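Local coordinates for imine reductase (Bacillus cereus, PDB 4D3D), which catalyses the NADPH-dependent reduction of imines, turning the cyclic imine 2-methylpyrroline into its amine with S selectivity, at residues B[70-75]-B[99-104]; B[77-82]-B[161-166]; B[120-125]-B[130-135]; B[22-27]-B[38-43]. All blocks are in the same frame, centred on the assembly; numbering follows the deposited sequence.

Contact 1: B[70-75]-B[99-104]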
# COMPACT_ATOMS: atom_id res chain seq x y z
N THR B 70 -18.57 36.70 -22.00
CA THR B 70 -19.31 35.48 -22.39
C THR B 70 -18.39 34.34 -22.81
O THR B 70 -17.24 34.54 -23.25
CB THR B 70 -20.27 35.76 -23.58
OG1 THR B 70 -19.58 35.98 -24.81
CG2 THR B 70 -21.14 36.99 -23.33
N VAL B 71 -18.94 33.14 -22.75
CA VAL B 71 -18.22 31.88 -23.18
C VAL B 71 -17.87 32.01 -24.67
O VAL B 71 -16.78 31.63 -25.08
CB VAL B 71 -19.14 30.67 -22.92
CG1 VAL B 71 -18.63 29.37 -23.56
CG2 VAL B 71 -19.27 30.47 -21.42
N ASN B 72 -18.77 32.61 -25.46
CA ASN B 72 -18.57 32.80 -26.94
C ASN B 72 -17.32 33.58 -27.17
O ASN B 72 -16.49 33.24 -28.03
CB ASN B 72 -19.80 33.48 -27.60
CG ASN B 72 -20.75 32.47 -28.15
OD1 ASN B 72 -21.86 32.77 -28.60
ND2 ASN B 72 -20.29 31.25 -28.14
N GLU B 73 -17.14 34.67 -26.43
CA GLU B 73 -15.96 35.50 -26.61
C GLU B 73 -14.69 34.77 -26.20
O GLU B 73 -13.60 34.91 -26.83
CB GLU B 73 -16.14 36.83 -25.81
CG GLU B 73 -17.23 37.73 -26.39
CD GLU B 73 -17.54 38.82 -25.39
OE1 GLU B 73 -18.13 38.50 -24.38
OE2 GLU B 73 -17.11 39.94 -25.55
N ALA B 74 -14.80 33.98 -25.12
CA ALA B 74 -13.64 33.26 -24.63
C ALA B 74 -13.19 32.21 -25.70
O ALA B 74 -12.02 32.04 -25.94
CB ALA B 74 -13.93 32.58 -23.28
N LEU B 75 -14.14 31.48 -26.26
CA LEU B 75 -13.82 30.45 -27.31
C LEU B 75 -13.21 31.14 -28.53
O LEU B 75 -12.31 30.62 -29.14
CB LEU B 75 -15.11 29.71 -27.69
CG LEU B 75 -15.73 28.74 -26.68
CD1 LEU B 75 -17.05 28.20 -27.19
CD2 LEU B 75 -14.75 27.59 -26.44
N SER B 99 -22.68 24.95 -29.09
CA SER B 99 -22.02 23.78 -29.75
C SER B 99 -21.58 24.11 -31.18
O SER B 99 -20.61 23.51 -31.69
CB SER B 99 -23.11 22.72 -29.93
OG SER B 99 -23.32 21.96 -28.79
N GLU B 100 -22.28 25.04 -31.83
CA GLU B 100 -21.90 25.49 -33.19
C GLU B 100 -20.62 26.33 -33.31
O GLU B 100 -20.18 26.68 -34.43
CB GLU B 100 -23.12 26.23 -33.80
CG GLU B 100 -23.33 27.70 -33.31
CD GLU B 100 -24.14 27.94 -31.99
OE1 GLU B 100 -24.31 26.97 -31.20
OE2 GLU B 100 -24.57 29.14 -31.74
N ASN B 101 -20.00 26.69 -32.19
CA ASN B 101 -18.83 27.52 -32.17
C ASN B 101 -17.54 26.83 -31.81
O ASN B 101 -16.51 27.49 -31.52
CB ASN B 101 -19.07 28.70 -31.22
CG ASN B 101 -20.17 29.65 -31.73
OD1 ASN B 101 -20.32 29.86 -32.94
ND2 ASN B 101 -20.95 30.19 -30.83
N LEU B 102 -17.56 25.49 -31.89
CA LEU B 102 -16.38 24.72 -31.39
C LEU B 102 -15.42 24.20 -32.47
O LEU B 102 -14.35 23.72 -32.16
CB LEU B 102 -16.93 23.57 -30.60
CG LEU B 102 -17.76 23.87 -29.31
CD1 LEU B 102 -18.35 22.63 -28.70
CD2 LEU B 102 -16.85 24.52 -28.28
N PHE B 103 -15.72 24.43 -33.76
CA PHE B 103 -14.80 23.93 -34.77
C PHE B 103 -13.46 24.51 -34.67
O PHE B 103 -13.30 25.74 -34.52
CB PHE B 103 -15.31 24.18 -36.23
CG PHE B 103 -14.30 23.75 -37.27
CD1 PHE B 103 -13.98 22.41 -37.44
CD2 PHE B 103 -13.67 24.71 -38.12
CE1 PHE B 103 -13.08 22.01 -38.45
CE2 PHE B 103 -12.78 24.30 -39.06
CZ PHE B 103 -12.49 22.93 -39.24
N GLY B 104 -12.45 23.66 -34.72
CA GLY B 104 -11.10 24.11 -34.68
C GLY B 104 -10.50 24.42 -33.30
O GLY B 104 -9.39 24.86 -33.19

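Contact 2: B[77-82]-B[161-166]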
# COMPACT_ATOMS: atom_id res chain seq x y z
N ALA B 77 -11.41 33.78 -28.82
CA ALA B 77 -10.11 34.41 -28.59
C ALA B 77 -8.90 33.62 -29.06
O ALA B 77 -7.83 34.20 -29.42
CB ALA B 77 -9.95 34.79 -27.13
N ASN B 78 -8.98 32.29 -28.93
CA ASN B 78 -7.82 31.45 -29.13
C ASN B 78 -8.23 30.06 -29.61
O ASN B 78 -9.39 29.59 -29.40
CB ASN B 78 -7.00 31.28 -27.81
CG ASN B 78 -6.35 32.51 -27.33
OD1 ASN B 78 -6.77 33.15 -26.33
ND2 ASN B 78 -5.35 32.93 -28.03
N GLU B 79 -7.25 29.36 -30.19
CA GLU B 79 -7.39 27.94 -30.56
C GLU B 79 -7.33 27.03 -29.35
O GLU B 79 -8.13 26.13 -29.21
CB GLU B 79 -6.22 27.56 -31.48
CG GLU B 79 -6.14 26.10 -31.84
CD GLU B 79 -4.95 25.86 -32.81
OE1 GLU B 79 -3.80 26.28 -32.51
OE2 GLU B 79 -5.21 25.37 -33.91
N LEU B 80 -6.39 27.33 -28.45
CA LEU B 80 -6.20 26.52 -27.23
C LEU B 80 -6.97 27.07 -26.03
O LEU B 80 -6.79 28.27 -25.66
CB LEU B 80 -4.70 26.45 -26.93
CG LEU B 80 -4.34 25.52 -25.78
CD1 LEU B 80 -4.66 24.09 -26.11
CD2 LEU B 80 -2.86 25.66 -25.40
N VAL B 81 -7.81 26.19 -25.43
CA VAL B 81 -8.72 26.56 -24.33
C VAL B 81 -8.45 25.59 -23.20
O VAL B 81 -8.73 24.41 -23.34
CB VAL B 81 -10.17 26.44 -24.82
CG1 VAL B 81 -11.12 26.76 -23.68
CG2 VAL B 81 -10.40 27.28 -26.08
N ILE B 82 -7.90 26.09 -22.10
CA ILE B 82 -7.73 25.28 -20.89
C ILE B 82 -9.03 25.26 -20.06
O ILE B 82 -9.52 26.32 -19.70
CB ILE B 82 -6.58 25.81 -20.02
CG1 ILE B 82 -5.26 25.99 -20.78
CG2 ILE B 82 -6.41 24.95 -18.76
CD1 ILE B 82 -4.80 24.87 -21.59
N GLU B 161 1.16 17.09 -29.56
CA GLU B 161 2.44 17.66 -29.89
C GLU B 161 2.33 19.10 -30.35
O GLU B 161 3.23 19.93 -30.11
CB GLU B 161 3.09 16.82 -30.97
CG GLU B 161 3.59 15.46 -30.49
CD GLU B 161 4.63 15.56 -29.36
OE1 GLU B 161 5.37 16.57 -29.25
OE2 GLU B 161 4.70 14.63 -28.55
N ALA B 162 1.23 19.44 -30.98
CA ALA B 162 1.05 20.84 -31.45
C ALA B 162 0.99 21.85 -30.31
O ALA B 162 1.32 23.02 -30.49
CB ALA B 162 -0.18 20.96 -32.30
N HIS B 163 0.56 21.40 -29.12
CA HIS B 163 0.36 22.29 -27.99
C HIS B 163 1.27 22.05 -26.81
O HIS B 163 1.17 22.74 -25.79
CB HIS B 163 -1.11 22.31 -27.60
CG HIS B 163 -1.98 22.83 -28.69
ND1 HIS B 163 -2.03 24.18 -29.03
CD2 HIS B 163 -2.71 22.19 -29.62
CE1 HIS B 163 -2.79 24.33 -30.09
NE2 HIS B 163 -3.19 23.14 -30.48
N ARG B 164 2.16 21.10 -26.95
CA ARG B 164 3.00 20.69 -25.87
C ARG B 164 3.83 21.79 -25.28
O ARG B 164 4.00 21.89 -24.06
CB ARG B 164 3.91 19.57 -26.40
CG ARG B 164 5.06 19.18 -25.57
CD ARG B 164 5.63 17.97 -26.34
NE ARG B 164 6.42 17.31 -25.40
CZ ARG B 164 6.61 16.01 -25.32
NH1 ARG B 164 6.08 15.15 -26.18
NH2 ARG B 164 7.36 15.60 -24.33
N GLU B 165 4.39 22.60 -26.16
CA GLU B 165 5.20 23.72 -25.71
C GLU B 165 4.44 24.65 -24.75
O GLU B 165 4.95 25.03 -23.69
CB GLU B 165 5.71 24.47 -26.94
CG GLU B 165 6.62 25.64 -26.59
CD GLU B 165 7.33 26.27 -27.80
OE1 GLU B 165 6.78 26.39 -28.90
OE2 GLU B 165 8.49 26.63 -27.64
N THR B 166 3.22 25.04 -25.11
CA THR B 166 2.42 25.85 -24.20
C THR B 166 2.10 25.09 -22.88
O THR B 166 2.17 25.66 -21.79
CB THR B 166 1.09 26.28 -24.89
OG1 THR B 166 1.40 27.03 -26.06
CG2 THR B 166 0.21 27.07 -23.94

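Contact 3: B[120-125]-B[130-135]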
# COMPACT_ATOMS: atom_id res chain seq x y z
N LYS B 120 -16.03 10.06 -23.11
CA LYS B 120 -17.33 10.53 -23.59
C LYS B 120 -17.23 12.02 -23.95
O LYS B 120 -17.78 12.43 -25.01
CB LYS B 120 -18.40 10.31 -22.55
CG LYS B 120 -18.89 8.85 -22.42
CD LYS B 120 -20.08 8.75 -21.49
N ALA B 121 -16.47 12.82 -23.18
CA ALA B 121 -16.24 14.21 -23.50
C ALA B 121 -15.48 14.42 -24.80
O ALA B 121 -15.85 15.27 -25.65
CB ALA B 121 -15.54 14.91 -22.40
N ALA B 122 -14.45 13.58 -25.00
CA ALA B 122 -13.73 13.67 -26.23
C ALA B 122 -14.55 13.43 -27.47
O ALA B 122 -14.40 14.18 -28.47
CB ALA B 122 -12.58 12.71 -26.20
N LYS B 123 -15.41 12.40 -27.44
CA LYS B 123 -16.24 12.04 -28.58
C LYS B 123 -17.27 13.16 -28.85
O LYS B 123 -17.47 13.54 -30.03
CB LYS B 123 -16.96 10.75 -28.32
CG LYS B 123 -17.92 10.37 -29.44
CD LYS B 123 -17.14 10.25 -30.80
CE LYS B 123 -17.86 9.51 -31.96
NZ LYS B 123 -19.32 9.78 -32.08
N TRP B 124 -17.89 13.66 -27.77
CA TRP B 124 -18.86 14.79 -27.86
C TRP B 124 -18.23 15.97 -28.55
O TRP B 124 -18.89 16.61 -29.45
CB TRP B 124 -19.42 15.07 -26.46
CG TRP B 124 -20.57 16.07 -26.41
CD1 TRP B 124 -21.92 15.78 -26.40
CD2 TRP B 124 -20.44 17.50 -26.32
NE1 TRP B 124 -22.64 16.98 -26.31
CE2 TRP B 124 -21.75 18.03 -26.23
CE3 TRP B 124 -19.35 18.37 -26.24
CZ2 TRP B 124 -21.97 19.41 -26.10
CZ3 TRP B 124 -19.55 19.71 -26.05
CH2 TRP B 124 -20.88 20.25 -26.09
N LEU B 125 -17.04 16.38 -28.15
CA LEU B 125 -16.30 17.45 -28.74
C LEU B 125 -15.92 17.23 -30.20
O LEU B 125 -16.10 18.10 -31.04
CB LEU B 125 -15.06 17.80 -27.96
CG LEU B 125 -15.34 18.40 -26.56
CD1 LEU B 125 -14.11 18.44 -25.70
CD2 LEU B 125 -15.87 19.82 -26.81
N ALA B 130 -14.28 19.92 -32.67
CA ALA B 130 -13.20 20.27 -31.78
C ALA B 130 -12.34 19.03 -31.49
O ALA B 130 -12.66 17.91 -31.91
CB ALA B 130 -13.79 20.82 -30.45
N ARG B 131 -11.18 19.29 -30.89
CA ARG B 131 -10.30 18.21 -30.39
C ARG B 131 -10.12 18.31 -28.87
O ARG B 131 -10.26 19.40 -28.33
CB ARG B 131 -8.98 18.33 -31.14
CG ARG B 131 -9.04 18.10 -32.68
CD ARG B 131 -9.47 16.65 -33.02
N HIS B 132 -9.80 17.19 -28.19
CA HIS B 132 -9.81 17.07 -26.71
C HIS B 132 -8.46 16.53 -26.23
O HIS B 132 -7.98 15.59 -26.84
CB HIS B 132 -10.93 16.19 -26.26
CG HIS B 132 -10.96 15.89 -24.79
ND1 HIS B 132 -10.22 14.89 -24.19
CD2 HIS B 132 -11.69 16.44 -23.80
CE1 HIS B 132 -10.49 14.82 -22.90
NE2 HIS B 132 -11.36 15.78 -22.63
N ILE B 133 -7.80 17.24 -25.31
CA ILE B 133 -6.60 16.68 -24.59
C ILE B 133 -7.02 16.50 -23.15
O ILE B 133 -7.64 17.40 -22.53
CB ILE B 133 -5.38 17.53 -24.72
CG1 ILE B 133 -4.89 17.69 -26.16
CG2 ILE B 133 -4.25 16.97 -23.90
CD1 ILE B 133 -3.93 18.85 -26.25
N THR B 134 -6.79 15.27 -22.62
CA THR B 134 -7.07 15.00 -21.22
C THR B 134 -5.86 15.29 -20.42
O THR B 134 -4.80 14.79 -20.74
CB THR B 134 -7.49 13.52 -20.99
OG1 THR B 134 -8.53 13.22 -21.92
CG2 THR B 134 -8.05 13.26 -19.57
N GLY B 135 -6.00 16.01 -19.31
CA GLY B 135 -4.87 16.24 -18.42
C GLY B 135 -5.19 15.85 -16.96
O GLY B 135 -6.25 16.17 -16.46

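Contact 4: B[22-27]-B[38-43]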
# COMPACT_ATOMS: atom_id res chain seq x y z
N LYS B 22 3.01 33.25 -26.55
CA LYS B 22 1.90 33.55 -27.48
C LYS B 22 0.59 33.79 -26.76
O LYS B 22 0.48 34.82 -26.11
CB LYS B 22 1.76 32.58 -28.67
CG LYS B 22 1.84 33.31 -30.02
CD LYS B 22 1.45 32.41 -31.17
N SER B 23 -0.42 32.92 -26.89
CA SER B 23 -1.80 33.35 -26.58
C SER B 23 -2.62 32.10 -26.17
O SER B 23 -2.50 31.08 -26.84
CB SER B 23 -2.37 33.97 -27.86
OG SER B 23 -3.52 34.72 -27.58
N VAL B 24 -3.46 32.20 -25.12
CA VAL B 24 -4.23 31.06 -24.60
C VAL B 24 -5.48 31.54 -23.82
O VAL B 24 -5.48 32.65 -23.29
CB VAL B 24 -3.31 30.19 -23.71
CG1 VAL B 24 -2.86 30.95 -22.47
CG2 VAL B 24 -3.93 28.83 -23.39
N THR B 25 -6.53 30.74 -23.80
CA THR B 25 -7.74 31.02 -23.04
C THR B 25 -7.81 30.08 -21.84
O THR B 25 -7.54 28.85 -21.98
CB THR B 25 -8.99 30.84 -23.93
OG1 THR B 25 -9.01 31.85 -24.93
CG2 THR B 25 -10.27 30.90 -23.11
N VAL B 26 -8.20 30.59 -20.67
CA VAL B 26 -8.43 29.77 -19.46
C VAL B 26 -9.87 30.00 -19.06
O VAL B 26 -10.28 31.14 -18.79
CB VAL B 26 -7.47 30.13 -18.31
CG1 VAL B 26 -7.81 29.36 -17.06
CG2 VAL B 26 -6.04 29.88 -18.75
N ILE B 27 -10.64 28.92 -19.04
CA ILE B 27 -11.99 28.92 -18.61
C ILE B 27 -12.09 28.16 -17.31
O ILE B 27 -11.69 27.00 -17.18
CB ILE B 27 -12.95 28.30 -19.65
CG1 ILE B 27 -13.14 29.20 -20.87
CG2 ILE B 27 -14.32 28.03 -18.99
CD1 ILE B 27 -13.82 28.58 -22.04
N ASP B 38 -1.86 32.83 -14.09
CA ASP B 38 -0.78 33.65 -13.50
C ASP B 38 0.59 33.31 -14.11
O ASP B 38 1.38 34.20 -14.52
CB ASP B 38 -0.82 33.39 -11.98
CG ASP B 38 -0.32 34.52 -11.19
OD1 ASP B 38 -0.99 35.58 -11.15
OD2 ASP B 38 0.74 34.33 -10.58
N VAL B 39 0.86 32.01 -14.23
CA VAL B 39 2.12 31.56 -14.83
C VAL B 39 2.19 31.85 -16.28
O VAL B 39 3.23 32.29 -16.76
CB VAL B 39 2.35 30.07 -14.61
CG1 VAL B 39 3.50 29.53 -15.47
CG2 VAL B 39 2.65 29.87 -13.16
N PHE B 40 1.08 31.67 -17.02
CA PHE B 40 1.07 32.09 -18.40
C PHE B 40 1.41 33.61 -18.52
O PHE B 40 2.19 33.97 -19.40
CB PHE B 40 -0.28 31.80 -19.09
CG PHE B 40 -0.51 30.36 -19.47
CD1 PHE B 40 0.45 29.63 -20.18
CD2 PHE B 40 -1.74 29.74 -19.17
CE1 PHE B 40 0.23 28.28 -20.51
CE2 PHE B 40 -2.00 28.42 -19.56
CZ PHE B 40 -1.01 27.69 -20.24
N LEU B 41 0.80 34.46 -17.67
CA LEU B 41 1.06 35.93 -17.71
C LEU B 41 2.52 36.23 -17.44
O LEU B 41 3.15 37.02 -18.16
CB LEU B 41 0.17 36.72 -16.72
CG LEU B 41 -1.30 36.83 -17.17
CD1 LEU B 41 -2.19 37.26 -16.01
CD2 LEU B 41 -1.48 37.75 -18.40
N GLU B 42 3.06 35.56 -16.45
CA GLU B 42 4.48 35.72 -16.12
C GLU B 42 5.40 35.39 -17.30
O GLU B 42 6.41 36.03 -17.47
CB GLU B 42 4.81 34.85 -14.93
CG GLU B 42 6.26 34.92 -14.46
CD GLU B 42 6.53 33.95 -13.33
OE1 GLU B 42 5.55 33.50 -12.71
OE2 GLU B 42 7.72 33.64 -13.08
N TYR B 43 5.04 34.40 -18.11
CA TYR B 43 5.87 33.98 -19.22
C TYR B 43 5.50 34.71 -20.50
O TYR B 43 5.87 34.27 -21.61
CB TYR B 43 5.87 32.41 -19.37
CG TYR B 43 6.79 31.75 -18.32
CD1 TYR B 43 6.37 31.57 -17.02
CD2 TYR B 43 8.11 31.40 -18.63
CE1 TYR B 43 7.21 31.02 -16.03
CE2 TYR B 43 8.96 30.85 -17.66
CZ TYR B 43 8.51 30.68 -16.35
OH TYR B 43 9.33 30.12 -15.38

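Contact 1: B[70-75]-B[99-104]
Leu-75 and Leu-102 form a small apolar contact, with an amide pair beside it at the more exposed margin, where one side of the short helix 71-77 faces the loop leading into strand 106-109. Leu-75 CD1 lies 3.8 Å from Leu-102 CD2, and Leu-75 CD2 is a little farther from that same methyl, at 4.1 Å. Leu-102 thus offers one branch to both methyls of its partner. Leu-75 reaches it because its CG stands opposite the carbonyl carbon (chi1 -71°), carrying the fork out from the helix toward the loop; beyond the pair, Leu-102 also packs on Trp-124 of helix 115-127. One turn earlier the side chains of Asn-72 and Asn-101 cross at about a right angle, their amide planes 73° apart. Asn-72 has two conformers, and the oxygen and nitrogen of its amide may be interchanged, so the bonding here remains doubtful. The helix start itself is secured by a capping box: Thr-70 OG1 accepts from Glu-73 N at 3.2 Å, and Glu-73 OE1 takes a weak bond from Thr-70 N at 3.0 Å. The chemistry is therefore divided: buried methyls make the sound part of the contact, and a partly exposed, unsettled amide pair forms its margin.

Contact 2: B[77-82]-B[161-166]
Leu-80, the first residue of strand 80-83, reaches across to His-163 and Thr-166 on helix 157-170. Its CB already comes within 4.1 Å of His-163 ND1. From there a chi1 of -174° extends the side chain away from the backbone N, and the fork spreads over the two helix residues. CD1 goes over one face of the imidazole, 4.1 Å from the ring centroid and 24° off the normal, a CH-pi contact displaced toward the rim. CD2 meets the methyl of Thr-166 tip to tip, 3.7 Å from CG2, while still brushing ND1 of the ring. The same ring is approached at its edge by Glu-79, whose extended chain brings OE1 to 3.3 Å from His-163 CE1, near the ring plane, while the carboxylate stands almost perpendicular to the imidazole. Such a negative neighbour would probably favour a protonated ring, although no hydrogen bond joins the pair. Contact therefore passes from buried methyls at Leu-80 to a charged, exposed margin at Glu-79. Leu-80 also packs on Val-24 and Val-106 of the adjoining strands, and His-163 on Val-106. A helix laid against the central parallel strands in this way is characteristic of a Rossmann-type dinucleotide-binding domain, the class in which this N-terminal domain falls.

Contact 3: B[120-125]-B[130-135]
Helix 120-125 and strand 131-135 run nearly antiparallel, 161° between their directions, with the axes approaching to 7.3 Å. The chain turns back between them, and a backbone hydrogen bond spans the reversal: Ala-130 N donates to Leu-125 O at 3.0 Å, fairly straight at 156°. Ala-130 CB settles beside the same oxygen, 3.6 Å from Leu-125 O, and its methyl lies 4.1 Å from Leu-125 CB, so the first residue after the turn is held by both polar and apolar contact.

Farther along the strand, His-132 is the large group facing the helix. Its first torsion (chi1 174°) swings the ring away from its own backbone N and turns the imidazole to the helix, against Ala-121 and Ala-122. The backbone of Ala-122 comes over one face of the ring, and Ala-122 CA sits 3.8 Å from His-132 CB. The methyl joins in, with Ala-122 CB 3.8 Å from His-132 CG. Leu-125 brings CD1 to the edge of the ring, near its plane, and to 3.9 Å from His-132 CB. Which way round the imidazole sits is uncertain, and with it the placing of its nitrogens; the packing of ring against helix does not depend on it.

All five touching residues are buried. The pair completes the beta-alpha-beta unit of strand 106-109, helix 115-127 and strand 131-137: Leu-125 and Ala-130 both pack on Leu-107, while Ala-121 and His-132 lie against Tyr-88 of the neighbouring helix 88-95.

Contact 4: B[22-27]-B[38-43]
Thr-25 OG1 is hydrogen-bonded to Ala-74 O and also lies beside the amide of Asn-78, whose orientation is doubtful, on the side of strand 23-27 turned from helix 31-42; the residues before and after it, Val-24 and Val-26, point the other way and meet Phe-40 of that helix. Here the contact is wholly apolar. Val-24 CG1 lies over one face of the phenyl ring, 3.9 Å from its centroid and 18° off the normal, a CH-pi contact set off-centre so that the nearest ring atom, Phe-40 CD2, is 3.7 Å from Val-24 CG1. That methyl is placed over the ring by a first torsion (chi1 65°) which sets CG1 between the backbone N and the carbonyl carbon. Val-26 comes at the edge of the ring instead, its CG2 near the ring plane and 4.3 Å from Phe-40 CD2. One flat group is thus touched on a face and on an edge by two residues of a single strand. Thr-166 and Leu-170 of helix 157-170 also pack on Phe-40, and its ring meets that of Tyr-45 with the planes at about 50°. Strand 23-27, helix 31-42 and strand 46-50 make a beta-alpha-beta unit; the turn after the strand and the first turn of the helix carry Gly-28, Gly-30 and Gly-33 in a GxGxxG pattern, consistent with the first unit of a Rossmann fold that binds NADPH.

How the contacts relate
From the N terminus, contact 4 closes first, bringing the C-terminal part of helix 31-42 back against strand 23-27. Contact 1 opens later, at helix 71-77, and before it closes at 99-104 contact 2 has opened at 77-82, so these two cross. Contact 2 then stays open until helix 157-170, and the short helix-to-strand return of contact 3 lies entirely within its span. Contacts 2 and 4 adjoin through neighbouring strands, Ile-82 N probably bonding to Thr-25 O. Contact 1 touches contact 3 where Leu-102 O packs on Ala-130 CB. Contacts 2, 3 and 4 set helices against one sheet, while contact 1 ties helix 71-77 to the loop before strand 106-109.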